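Local coordinates for macrophage migration inhibitory factor-like protein (Entamoeba histolytica, PDB 6CUQ) that belongs to the macrophage migration inhibitory factor family, a group of small alpha/beta proteins, and assembles into a trimer of identical subunits, at residues Ala12-Ser17 with Ala66-Lys71; Glu27-Ser32 with Cys47-Val52; Glu81-Arg86 with Leu104-Met109. All coordinates share one frame; numbering follows the deposited sequence.

Contact 1 of 3, residues Ala12-Ser17 with Ala66-Lys71; sequences ALITLS and AFIDIK
Ile14 and Ile68 lie side by side on neighbouring antiparallel strands at the centre of the four-stranded mixed sheet of the MIF fold. Both place CG1 beside the backbone N (chi1 -57° and -54°) and point the same way, and the gap between them closes at Ile14 CG1 to Ile68 CG2, 3.9 Å. Beta-branched chains suit this extended backbone and fill the helix-covered face, where Ile14 meets Ile28 and Ile68 meets Tyr87. The same face carries Ala12 opposite Ile70 and Leu16 opposite Ala66. Ile70 bends its end back over the small alanine, with its CD1 3.5 Å from Ala12 CB, while Leu16 touches Ala66 through CB and leads its branched end away.

Leu13, Thr15, Phe67 and Asp69 occupy the other face, which is turned toward the neighbouring subunits. The Phe67 ring leaves its strand partner Thr15 and stacks on His11 of the second subunit. Two pairs of backbone bonds fix the register. Leu13 and Asp69 exchange two N-H...O bonds as a hydrogen-bonded pair, and Thr15 and Phe67 do likewise, with Phe67 N 2.8 Å from Thr15 O.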
ATOM      1  N   ALA B  12      -2.134   7.088  -7.376  1.00 59.13           N
ATOM      2  CA  ALA B  12      -2.818   5.797  -7.430  1.00 60.40           C
ATOM      3  C   ALA B  12      -1.781   4.697  -7.309  1.00 64.89           C
ATOM      4  O   ALA B  12      -0.870   4.602  -8.140  1.00 56.06           O
ATOM      5  CB  ALA B  12      -3.630   5.619  -8.718  1.00 48.84           C
ATOM      6  N   LEU B  13      -1.903   3.896  -6.252  1.00 65.57           N
ATOM      7  CA  LEU B  13      -1.121   2.683  -6.071  1.00 58.52           C
ATOM      8  C   LEU B  13      -2.022   1.519  -6.475  1.00 61.13           C
ATOM      9  O   LEU B  13      -2.999   1.212  -5.781  1.00 65.11           O
ATOM     10  CB  LEU B  13      -0.629   2.533  -4.630  1.00 60.37           C
ATOM     11  CG  LEU B  13       0.689   1.786  -4.392  1.00 58.03           C
ATOM     12  CD1 LEU B  13       1.079   1.813  -2.923  1.00 59.63           C
ATOM     13  CD2 LEU B  13       0.616   0.354  -4.900  1.00 48.58           C
ATOM     14  N   ILE B  14      -1.700   0.894  -7.602  1.00 62.01           N
ATOM     15  CA  ILE B  14      -2.491  -0.185  -8.177  1.00 58.44           C
ATOM     16  C   ILE B  14      -1.760  -1.486  -7.880  1.00 57.69           C
ATOM     17  O   ILE B  14      -0.631  -1.707  -8.345  1.00 56.19           O
ATOM     18  CB  ILE B  14      -2.696   0.004  -9.683  1.00 55.78           C
ATOM     19  CG1 ILE B  14      -3.351   1.363  -9.948  1.00 55.02           C
ATOM     20  CG2 ILE B  14      -3.556  -1.135 -10.243  1.00 54.45           C
ATOM     21  CD1 ILE B  14      -3.444   1.738 -11.414  1.00 51.53           C
ATOM     22  N   THR B  15      -2.389  -2.326  -7.074  1.00 50.49           N
ATOM     23  CA  THR B  15      -1.893  -3.655  -6.759  1.00 53.71           C
ATOM     24  C   THR B  15      -2.797  -4.624  -7.507  1.00 55.69           C
ATOM     25  O   THR B  15      -3.990  -4.721  -7.205  1.00 49.41           O
ATOM     26  CB  THR B  15      -1.921  -3.886  -5.248  1.00 59.91           C
ATOM     27  OG1 THR B  15      -1.209  -2.829  -4.586  1.00 66.35           O
ATOM     28  CG2 THR B  15      -1.354  -5.260  -4.870  1.00 50.96           C
ATOM     29  N   LEU B  16      -2.261  -5.305  -8.508  1.00 54.26           N
ATOM     30  CA  LEU B  16      -3.096  -6.190  -9.302  1.00 57.35           C
ATOM     31  C   LEU B  16      -2.411  -7.530  -9.512  1.00 60.50           C
ATOM     32  O   LEU B  16      -1.183  -7.641  -9.463  1.00 59.53           O
ATOM     33  CB  LEU B  16      -3.465  -5.551 -10.642  1.00 56.10           C
ATOM     34  CG  LEU B  16      -2.486  -5.579 -11.808  1.00 58.08           C
ATOM     35  CD1 LEU B  16      -3.116  -4.877 -12.999  1.00 57.31           C
ATOM     36  CD2 LEU B  16      -1.162  -4.953 -11.455  1.00 66.21           C
ATOM     37  N   SER B  17      -3.228  -8.559  -9.726  1.00 58.11           N
ATOM     38  CA  SER B  17      -2.738  -9.927  -9.798  1.00 64.11           C
ATOM     39  C   SER B  17      -2.967 -10.576 -11.160  1.00 68.24           C
ATOM     40  O   SER B  17      -3.064 -11.798 -11.253  1.00 87.33           O
ATOM     41  CB  SER B  17      -3.389 -10.772  -8.702  1.00 57.06           C
ATOM     42  OG  SER B  17      -4.691 -11.142  -9.104  1.00 66.72           O
ATOM     43  N   ALA B  66      -7.668  -6.838  -8.281  1.00 58.16           N
ATOM     44  CA  ALA B  66      -6.857  -5.662  -8.046  1.00 55.75           C
ATOM     45  C   ALA B  66      -7.363  -4.962  -6.800  1.00 58.04           C
ATOM     46  O   ALA B  66      -8.478  -5.206  -6.337  1.00 61.57           O
ATOM     47  CB  ALA B  66      -6.878  -4.704  -9.247  1.00 47.21           C
ATOM     48  N   PHE B  67      -6.502  -4.111  -6.252  1.00 69.85           N
ATOM     49  CA  PHE B  67      -6.851  -3.149  -5.220  1.00 66.32           C
ATOM     50  C   PHE B  67      -6.183  -1.836  -5.610  1.00 67.34           C
ATOM     51  O   PHE B  67      -4.974  -1.809  -5.858  1.00 62.91           O
ATOM     52  CB  PHE B  67      -6.386  -3.630  -3.840  1.00 48.95           C
ATOM     53  CG  PHE B  67      -6.801  -2.734  -2.712  1.00 58.61           C
ATOM     54  CD1 PHE B  67      -5.918  -1.818  -2.168  1.00 74.45           C
ATOM     55  CD2 PHE B  67      -8.080  -2.821  -2.188  1.00 64.47           C
ATOM     56  CE1 PHE B  67      -6.308  -0.991  -1.130  1.00 76.31           C
ATOM     57  CE2 PHE B  67      -8.479  -2.010  -1.143  1.00 65.55           C
ATOM     58  CZ  PHE B  67      -7.593  -1.095  -0.613  1.00 84.02           C
ATOM     59  N   ILE B  68      -6.961  -0.758  -5.670  1.00 64.51           N
ATOM     60  CA  ILE B  68      -6.491   0.526  -6.196  1.00 62.23           C
ATOM     61  C   ILE B  68      -6.620   1.551  -5.077  1.00 64.48           C
ATOM     62  O   ILE B  68      -7.731   1.873  -4.641  1.00 65.49           O
ATOM     63  CB  ILE B  68      -7.270   0.960  -7.443  1.00 54.78           C
ATOM     64  CG1 ILE B  68      -7.236  -0.153  -8.496  1.00 57.40           C
ATOM     65  CG2 ILE B  68      -6.665   2.232  -8.020  1.00 67.32           C
ATOM     66  CD1 ILE B  68      -8.083   0.117  -9.728  1.00 55.38           C
ATOM     67  N   ASP B  69      -5.484   2.055  -4.605  1.00 62.41           N
ATOM     68  CA  ASP B  69      -5.425   2.965  -3.464  1.00 68.19           C
ATOM     69  C   ASP B  69      -5.226   4.378  -4.010  1.00 66.49           C
ATOM     70  O   ASP B  69      -4.119   4.745  -4.411  1.00 65.19           O
ATOM     71  CB  ASP B  69      -4.282   2.554  -2.541  1.00 67.67           C
ATOM     72  CG  ASP B  69      -4.483   2.996  -1.118  1.00 80.91           C
ATOM     73  OD1 ASP B  69      -5.451   3.741  -0.828  1.00 97.04           O
ATOM     74  OD2 ASP B  69      -3.632   2.623  -0.287  1.00 84.64           O
ATOM     75  N   ILE B  70      -6.296   5.177  -4.015  1.00 69.26           N
ATOM     76  CA  ILE B  70      -6.260   6.548  -4.526  1.00 65.15           C
ATOM     77  C   ILE B  70      -6.112   7.506  -3.354  1.00 70.20           C
ATOM     78  O   ILE B  70      -6.907   7.473  -2.403  1.00 74.59           O
ATOM     79  CB  ILE B  70      -7.528   6.893  -5.324  1.00 72.06           C
ATOM     80  CG1 ILE B  70      -7.815   5.846  -6.403  1.00 68.30           C
ATOM     81  CG2 ILE B  70      -7.430   8.325  -5.889  1.00 74.23           C
ATOM     82  CD1 ILE B  70      -6.889   5.910  -7.554  1.00 71.41           C
ATOM     83  N   LYS B  71      -5.126   8.389  -3.441  1.00 73.08           N
ATOM     84  CA  LYS B  71      -4.833   9.333  -2.374  1.00 79.59           C
ATOM     85  C   LYS B  71      -4.515  10.697  -2.971  1.00 73.93           C
ATOM     86  O   LYS B  71      -3.946  10.783  -4.064  1.00 71.94           O
ATOM     87  CB  LYS B  71      -3.678   8.828  -1.493  1.00 78.16           C
ATOM     88  CG  LYS B  71      -4.052   7.616  -0.624  1.00 73.89           C
ATOM     89  CD  LYS B  71      -2.886   7.202   0.240  1.00 75.94           C
ATOM     90  CE  LYS B  71      -3.335   6.848   1.638  1.00 89.36           C
ATOM     91  NZ  LYS B  71      -2.182   6.753   2.574  1.00 97.54           N
TER

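Contact 2 of 3, residues Glu27-Ser32 with Cys47-Val52; sequences EIAHES and CATQVV
Ser32 turns OG anti to its backbone N (chi1 163°), while Thr49 holds OG1 anti to its carbonyl carbon (chi1 -69°), and these two settings bring the hydroxyls of helix and strand together. Ser32 OG lies 2.7 Å from Thr49 OG1, a hydrogen bond whose proton is not settled, because Tyr87 OH of helix 80-95 also bonds to the serine oxygen. Thr49 OG1 in turn donates to Ala48 O at 2.7 Å, reaching it from above the carbonyl plane. Small hydroxyl residues suit this buried spot, since each occupies little room, and the two hydroxyls, Tyr87 OH and Ala48 O together give the buried oxygens polar partners.

The torsion that places OG1 leaves Thr49 CG2 anti to the backbone N, where the methyl lies 3.8 Å from Ala29 CA. An alanine on this helix turn has a short side chain and lets the strand come near: the axes of 27-32 and 48-52 approach to 7.6 Å. Farther along, Val51 sends CG2 to Ala29 CB, 3.8 Å away, and to Ile28 CG2 at 4.0 Å. The Ile28 and Val51 side chains cross at about a right angle, and both residues are buried. On the strand's outer edge, Ala48 to Val51 pair with a strand of the third subunit. Helix segment 27-32 packed roughly antiparallel on strand segment 48-52 is characteristic of a beta-alpha-beta unit, here the first of two in the MIF fold.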
ATOM      1  N   GLU B  27       1.418   0.874 -19.648  1.00 53.57           N
ATOM      2  CA  GLU B  27       0.231   1.500 -20.217  1.00 57.54           C
ATOM      3  C   GLU B  27      -0.802   1.778 -19.134  1.00 64.48           C
ATOM      4  O   GLU B  27      -1.478   2.816 -19.156  1.00 67.78           O
ATOM      5  CB  GLU B  27      -0.351   0.611 -21.306  1.00 66.92           C
ATOM      6  CG  GLU B  27       0.434   0.608 -22.614  1.00 72.65           C
ATOM      7  CD  GLU B  27      -0.076  -0.470 -23.564  1.00 76.72           C
ATOM      8  OE1 GLU B  27      -1.227  -0.918 -23.388  1.00 69.36           O
ATOM      9  OE2 GLU B  27       0.670  -0.872 -24.480  1.00 78.17           O
ATOM     10  N   ILE B  28      -0.920   0.865 -18.166  1.00 55.44           N
ATOM     11  CA  ILE B  28      -1.824   1.066 -17.037  1.00 58.46           C
ATOM     12  C   ILE B  28      -1.394   2.281 -16.219  1.00 58.09           C
ATOM     13  O   ILE B  28      -2.213   3.150 -15.896  1.00 63.11           O
ATOM     14  CB  ILE B  28      -1.891  -0.213 -16.175  1.00 51.28           C
ATOM     15  CG1 ILE B  28      -2.682  -1.298 -16.907  1.00 52.88           C
ATOM     16  CG2 ILE B  28      -2.460   0.083 -14.794  1.00 44.34           C
ATOM     17  CD1 ILE B  28      -2.635  -2.669 -16.236  1.00 51.07           C
ATOM     18  N   ALA B  29      -0.101   2.369 -15.885  1.00 51.62           N
ATOM     19  CA  ALA B  29       0.384   3.531 -15.136  1.00 56.30           C
ATOM     20  C   ALA B  29       0.128   4.825 -15.897  1.00 55.65           C
ATOM     21  O   ALA B  29      -0.307   5.826 -15.316  1.00 58.49           O
ATOM     22  CB  ALA B  29       1.881   3.398 -14.839  1.00 51.16           C
ATOM     23  N   HIS B  30       0.410   4.822 -17.204  1.00 57.24           N
ATOM     24  CA  HIS B  30       0.193   6.001 -18.034  1.00 53.36           C
ATOM     25  C   HIS B  30      -1.281   6.414 -18.045  1.00 59.85           C
ATOM     26  O   HIS B  30      -1.622   7.567 -17.754  1.00 65.69           O
ATOM     27  CB  HIS B  30       0.693   5.707 -19.449  1.00 58.65           C
ATOM     28  CG  HIS B  30       0.411   6.803 -20.430  1.00 75.55           C
ATOM     29  ND1 HIS B  30       1.023   8.037 -20.361  1.00 76.51           N
ATOM     30  CD2 HIS B  30      -0.427   6.856 -21.496  1.00 79.52           C
ATOM     31  CE1 HIS B  30       0.582   8.800 -21.348  1.00 80.00           C
ATOM     32  NE2 HIS B  30      -0.295   8.108 -22.053  1.00 82.12           N
ATOM     33  N   GLU B  31      -2.175   5.472 -18.359  1.00 67.16           N
ATOM     34  CA  GLU B  31      -3.601   5.785 -18.411  1.00 65.50           C
ATOM     35  C   GLU B  31      -4.131   6.186 -17.040  1.00 65.15           C
ATOM     36  O   GLU B  31      -5.035   7.023 -16.939  1.00 67.67           O
ATOM     37  CB  GLU B  31      -4.383   4.588 -18.945  1.00 70.20           C
ATOM     38  CG  GLU B  31      -4.197   4.334 -20.413  1.00 68.95           C
ATOM     39  CD  GLU B  31      -4.610   5.507 -21.266  1.00 73.65           C
ATOM     40  OE1 GLU B  31      -5.588   6.211 -20.911  1.00 69.04           O
ATOM     41  OE2 GLU B  31      -3.973   5.696 -22.318  1.00 85.13           O
ATOM     42  N   SER B  32      -3.603   5.575 -15.976  1.00 62.48           N
ATOM     43  CA  SER B  32      -4.008   5.943 -14.622  1.00 61.42           C
ATOM     44  C   SER B  32      -3.729   7.415 -14.354  1.00 63.73           C
ATOM     45  O   SER B  32      -4.585   8.152 -13.841  1.00 61.76           O
ATOM     46  CB  SER B  32      -3.275   5.054 -13.610  1.00 60.38           C
ATOM     47  OG  SER B  32      -3.328   5.600 -12.309  1.00 60.80           O
ATOM     48  N   CYS B  47       0.331  14.239 -11.184  1.00 58.02           N
ATOM     49  CA  CYS B  47      -0.300  12.934 -11.012  1.00 54.67           C
ATOM     50  C   CYS B  47       0.739  11.828 -11.129  1.00 62.02           C
ATOM     51  O   CYS B  47       1.610  11.868 -12.003  1.00 73.69           O
ATOM     52  CB  CYS B  47      -1.401  12.730 -12.049  1.00 49.54           C
ATOM     53  SG  CYS B  47      -2.708  13.979 -11.989  1.00 64.42           S
ATOM     54  N   ALA B  48       0.637  10.835 -10.249  1.00 62.67           N
ATOM     55  CA  ALA B  48       1.631   9.778 -10.163  1.00 60.95           C
ATOM     56  C   ALA B  48       0.926   8.447  -9.952  1.00 68.33           C
ATOM     57  O   ALA B  48      -0.214   8.399  -9.480  1.00 67.91           O
ATOM     58  CB  ALA B  48       2.639  10.034  -9.036  1.00 48.63           C
ATOM     59  N   THR B  49       1.609   7.367 -10.338  1.00 64.26           N
ATOM     60  CA  THR B  49       1.045   6.029 -10.237  1.00 57.77           C
ATOM     61  C   THR B  49       2.158   4.988 -10.160  1.00 61.19           C
ATOM     62  O   THR B  49       3.157   5.065 -10.885  1.00 59.36           O
ATOM     63  CB  THR B  49       0.095   5.744 -11.410  1.00 56.74           C
ATOM     64  OG1 THR B  49      -1.071   6.564 -11.270  1.00 66.65           O
ATOM     65  CG2 THR B  49      -0.341   4.283 -11.452  1.00 50.67           C
ATOM     66  N   GLN B  50       1.966   4.023  -9.262  1.00 55.73           N
ATOM     67  CA  GLN B  50       2.802   2.840  -9.136  1.00 56.94           C
ATOM     68  C   GLN B  50       1.925   1.607  -9.321  1.00 60.12           C
ATOM     69  O   GLN B  50       0.854   1.504  -8.708  1.00 53.42           O
ATOM     70  CB  GLN B  50       3.492   2.791  -7.768  1.00 53.37           C
ATOM     71  CG  GLN B  50       4.337   4.010  -7.454  1.00 46.56           C
ATOM     72  CD  GLN B  50       5.481   4.202  -8.452  1.00 55.47           C
ATOM     73  OE1 GLN B  50       5.976   3.236  -9.029  1.00 53.61           O
ATOM     74  NE2 GLN B  50       5.914   5.453  -8.645  1.00 46.60           N
ATOM     75  N   VAL B  51       2.370   0.691 -10.176  1.00 54.20           N
ATOM     76  CA  VAL B  51       1.666  -0.553 -10.468  1.00 54.83           C
ATOM     77  C   VAL B  51       2.436  -1.704  -9.836  1.00 56.25           C
ATOM     78  O   VAL B  51       3.612  -1.914 -10.152  1.00 48.75           O
ATOM     79  CB  VAL B  51       1.501  -0.765 -11.979  1.00 52.41           C
ATOM     80  CG1 VAL B  51       0.672  -2.006 -12.235  1.00 55.76           C
ATOM     81  CG2 VAL B  51       0.857   0.463 -12.605  1.00 47.74           C
ATOM     82  N   VAL B  52       1.777  -2.459  -8.951  1.00 47.42           N
ATOM     83  CA  VAL B  52       2.434  -3.508  -8.183  1.00 45.34           C
ATOM     84  C   VAL B  52       1.801  -4.852  -8.539  1.00 49.61           C
ATOM     85  O   VAL B  52       0.577  -5.012  -8.453  1.00 62.54           O
ATOM     86  CB  VAL B  52       2.333  -3.218  -6.672  1.00 55.16           C
ATOM     87  CG1 VAL B  52       2.855  -4.405  -5.825  1.00 47.87           C
ATOM     88  CG2 VAL B  52       3.053  -1.890  -6.346  1.00 50.13           C
TER

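Contact 3 of 3, residues Glu81-Arg86 with Leu104-Met109; sequences EGLSDR and LNFTEM
Leu83 and Phe106 lead the apolar part of this contact, in which helix 80-95 rests on strand 102-108 within the second beta-alpha-beta unit of the MIF fold. The leucine offers two carbons to one corner of the ring: CB and CD1 each lie 3.9 Å from Phe106 CE1. The two side chains meet at a slant, so this is apolar packing without a stack. With CG of Phe106 beside the backbone N (chi1 -55°), the ring reaches across to the helix, and its long, flat side chain suits a place where the axes of 81-86 and 104-108 are 10.0 Å apart at their closest. Leu83 also touches Ile35 and Val39 of helix 22-40, while Phe106 also touches Ile70 of the adjacent strand.

Leu104, two residues earlier on the same side of the strand, makes a looser van der Waals contact. Its CD2 methyl comes within 4.2 Å of Ser84 CA, and the small serine allows a branched leucine to reach the helix backbone.

One polar side-chain atom, Ser84 OG, touches the other segment. It sits at the edge of the Phe106 ring, near its plane, 3.6 Å from CZ. Its hydrogen bond goes to Gln80 O, one turn back along the helix, which ties the hydroxyl to its own helix and lets a serine lie beside an aromatic edge.

Within the strand, Asn105 points the other way, toward the subunit interface, where OD1 has a weak hydrogen bond to Lys71 NZ of the second subunit. Its amide ND2 donates to Leu104 O at 2.7 Å, approaching from above the carbonyl plane while the oxygen stays close to the plane of the amide.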
ATOM      1  N   GLU B  81     -17.125   8.056  -7.758  1.00 97.77           N
ATOM      2  CA  GLU B  81     -17.833   7.187  -8.690  1.00 96.94           C
ATOM      3  C   GLU B  81     -17.179   7.203 -10.070  1.00 93.14           C
ATOM      4  O   GLU B  81     -16.906   6.145 -10.656  1.00 93.41           O
ATOM      5  CB  GLU B  81     -19.299   7.574  -8.781  1.00107.65           C
ATOM      6  CG  GLU B  81     -20.025   6.665  -9.733  1.00116.92           C
ATOM      7  CD  GLU B  81     -21.458   6.422  -9.335  1.00129.38           C
ATOM      8  OE1 GLU B  81     -21.983   7.204  -8.514  1.00134.97           O
ATOM      9  OE2 GLU B  81     -22.033   5.417  -9.808  1.00133.88           O
ATOM     10  N   GLY B  82     -16.923   8.397 -10.607  1.00 89.04           N
ATOM     11  CA  GLY B  82     -16.281   8.481 -11.907  1.00 85.50           C
ATOM     12  C   GLY B  82     -14.922   7.810 -11.920  1.00 85.42           C
ATOM     13  O   GLY B  82     -14.540   7.170 -12.904  1.00 87.25           O
ATOM     14  N   LEU B  83     -14.177   7.940 -10.827  1.00 85.26           N
ATOM     15  CA  LEU B  83     -12.884   7.272 -10.753  1.00 78.04           C
ATOM     16  C   LEU B  83     -13.040   5.757 -10.726  1.00 77.65           C
ATOM     17  O   LEU B  83     -12.270   5.042 -11.379  1.00 74.83           O
ATOM     18  CB  LEU B  83     -12.113   7.766  -9.537  1.00 78.53           C
ATOM     19  CG  LEU B  83     -11.466   9.138  -9.692  1.00 68.19           C
ATOM     20  CD1 LEU B  83     -11.013   9.611  -8.341  1.00 69.48           C
ATOM     21  CD2 LEU B  83     -10.267   9.025 -10.620  1.00 61.96           C
ATOM     22  N   SER B  84     -14.028   5.244  -9.985  1.00 81.90           N
ATOM     23  CA  SER B  84     -14.232   3.798  -9.955  1.00 86.91           C
ATOM     24  C   SER B  84     -14.569   3.267 -11.343  1.00 83.79           C
ATOM     25  O   SER B  84     -14.057   2.218 -11.756  1.00 78.83           O
ATOM     26  CB  SER B  84     -15.328   3.437  -8.956  1.00 98.03           C
ATOM     27  OG  SER B  84     -15.082   4.054  -7.708  1.00106.49           O
ATOM     28  N   ASP B  85     -15.415   3.987 -12.084  1.00 83.50           N
ATOM     29  CA  ASP B  85     -15.803   3.526 -13.413  1.00 88.16           C
ATOM     30  C   ASP B  85     -14.617   3.515 -14.380  1.00 89.23           C
ATOM     31  O   ASP B  85     -14.428   2.544 -15.125  1.00 85.93           O
ATOM     32  CB  ASP B  85     -16.942   4.399 -13.948  1.00 90.99           C
ATOM     33  CG  ASP B  85     -17.372   3.999 -15.344  1.00101.75           C
ATOM     34  OD1 ASP B  85     -17.299   4.837 -16.270  1.00106.51           O
ATOM     35  OD2 ASP B  85     -17.753   2.826 -15.523  1.00110.14           O
ATOM     36  N   ARG B  86     -13.782   4.559 -14.357  1.00 84.72           N
ATOM     37  CA  ARG B  86     -12.686   4.638 -15.322  1.00 77.37           C
ATOM     38  C   ARG B  86     -11.588   3.621 -15.018  1.00 76.41           C
ATOM     39  O   ARG B  86     -11.015   3.029 -15.942  1.00 74.33           O
ATOM     40  CB  ARG B  86     -12.143   6.066 -15.381  1.00 81.90           C
ATOM     41  CG  ARG B  86     -13.177   7.026 -15.939  1.00 83.72           C
ATOM     42  CD  ARG B  86     -12.574   8.218 -16.623  1.00 89.32           C
ATOM     43  NE  ARG B  86     -11.872   7.860 -17.848  1.00 97.47           N
ATOM     44  CZ  ARG B  86     -11.014   8.667 -18.463  1.00 95.02           C
ATOM     45  NH1 ARG B  86     -10.763   9.862 -17.953  1.00 84.27           N
ATOM     46  NH2 ARG B  86     -10.401   8.276 -19.572  1.00101.47           N
ATOM     47  N   LEU B 104     -11.470  -0.448  -4.598  1.00 74.10           N
ATOM     48  CA  LEU B 104     -10.787   0.834  -4.572  1.00 73.62           C
ATOM     49  C   LEU B 104     -10.990   1.503  -3.221  1.00 83.13           C
ATOM     50  O   LEU B 104     -11.999   1.277  -2.536  1.00 90.38           O
ATOM     51  CB  LEU B 104     -11.292   1.753  -5.672  1.00 70.03           C
ATOM     52  CG  LEU B 104     -11.092   1.291  -7.109  1.00 68.01           C
ATOM     53  CD1 LEU B 104     -12.338   0.555  -7.616  1.00 62.03           C
ATOM     54  CD2 LEU B 104     -10.765   2.501  -7.989  1.00 66.85           C
ATOM     55  N   ASN B 105     -10.016   2.335  -2.858  1.00 70.68           N
ATOM     56  CA  ASN B 105     -10.048   3.143  -1.647  1.00 71.66           C
ATOM     57  C   ASN B 105      -9.686   4.581  -1.993  1.00 72.54           C
ATOM     58  O   ASN B 105      -8.799   4.831  -2.818  1.00 74.72           O
ATOM     59  CB  ASN B 105      -9.082   2.595  -0.591  1.00 75.89           C
ATOM     60  CG  ASN B 105      -9.753   1.619   0.361  1.00 86.97           C
ATOM     61  OD1 ASN B 105      -9.201   1.274   1.409  1.00 88.39           O
ATOM     62  ND2 ASN B 105     -10.958   1.175   0.003  1.00 82.38           N
ATOM     63  N   PHE B 106     -10.369   5.521  -1.352  1.00 76.69           N
ATOM     64  CA  PHE B 106     -10.154   6.942  -1.569  1.00 82.15           C
ATOM     65  C   PHE B 106      -9.844   7.604  -0.240  1.00 84.98           C
ATOM     66  O   PHE B 106     -10.576   7.423   0.739  1.00 89.19           O
ATOM     67  CB  PHE B 106     -11.372   7.588  -2.227  1.00 85.73           C
ATOM     68  CG  PHE B 106     -11.779   6.915  -3.494  1.00 87.91           C
ATOM     69  CD1 PHE B 106     -11.184   7.262  -4.695  1.00 82.53           C
ATOM     70  CD2 PHE B 106     -12.721   5.901  -3.482  1.00 89.18           C
ATOM     71  CE1 PHE B 106     -11.545   6.631  -5.868  1.00 78.96           C
ATOM     72  CE2 PHE B 106     -13.083   5.262  -4.648  1.00 85.85           C
ATOM     73  CZ  PHE B 106     -12.491   5.628  -5.846  1.00 84.93           C
ATOM     74  N   THR B 107      -8.765   8.380  -0.214  1.00 82.89           N
ATOM     75  CA  THR B 107      -8.255   8.944   1.027  1.00 83.56           C
ATOM     76  C   THR B 107      -7.754  10.351   0.748  1.00 86.74           C
ATOM     77  O   THR B 107      -6.855  10.548  -0.077  1.00 88.21           O
ATOM     78  CB  THR B 107      -7.138   8.063   1.598  1.00 84.79           C
ATOM     79  OG1 THR B 107      -7.599   6.705   1.695  1.00 93.61           O
ATOM     80  CG2 THR B 107      -6.743   8.542   2.979  1.00 79.38           C
ATOM     81  N   GLU B 108      -8.343  11.329   1.422  1.00 83.33           N
ATOM     82  CA  GLU B 108      -7.886  12.709   1.338  1.00 82.88           C
ATOM     83  C   GLU B 108      -6.920  12.998   2.481  1.00 86.00           C
ATOM     84  O   GLU B 108      -7.245  12.764   3.651  1.00 91.77           O
ATOM     85  CB  GLU B 108      -9.071  13.675   1.384  1.00 86.08           C
ATOM     86  CG  GLU B 108     -10.008  13.587   0.180  1.00 88.22           C
ATOM     87  CD  GLU B 108     -11.058  14.694   0.164  1.00100.57           C
ATOM     88  OE1 GLU B 108     -11.221  15.380   1.197  1.00107.57           O
ATOM     89  OE2 GLU B 108     -11.722  14.880  -0.880  1.00105.80           O
ATOM     90  N   MET B 109      -5.754  13.544   2.146  1.00 83.96           N
ATOM     91  CA  MET B 109      -4.695  13.807   3.109  1.00 84.20           C
ATOM     92  C   MET B 109      -4.524  15.306   3.309  1.00 88.46           C
ATOM     93  O   MET B 109      -4.676  16.089   2.367  1.00 96.32           O
ATOM     94  CB  MET B 109      -3.366  13.211   2.640  1.00 83.36           C
ATOM     95  CG  MET B 109      -3.426  11.764   2.176  1.00 87.80           C
ATOM     96  SD  MET B 109      -3.419  10.607   3.556  1.00 86.45           S
ATOM     97  CE  MET B 109      -1.971  11.153   4.463  1.00 78.25           C
TER

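How the contacts relate
From the N terminus, strand 11-16 comes first, and contact 1 closes a wide loop when the chain returns at strand 66-72. Contact 2 is nested inside that loop: helix 22-40 follows the first strand and is closed by strand 48-53, which lies parallel to strand 11-16 in the sheet. Contact 3 comes after both, its loop opening on helix 80-95 and closing on strand 102-108, the partner of strand 66-72 on its other edge. Contact 1 is thus the central seam joining two beta-alpha-beta units, and it touches both other contacts through backbone bonds. Contacts 2 and 3 share the sheet without touching, their centres about 14 Å apart.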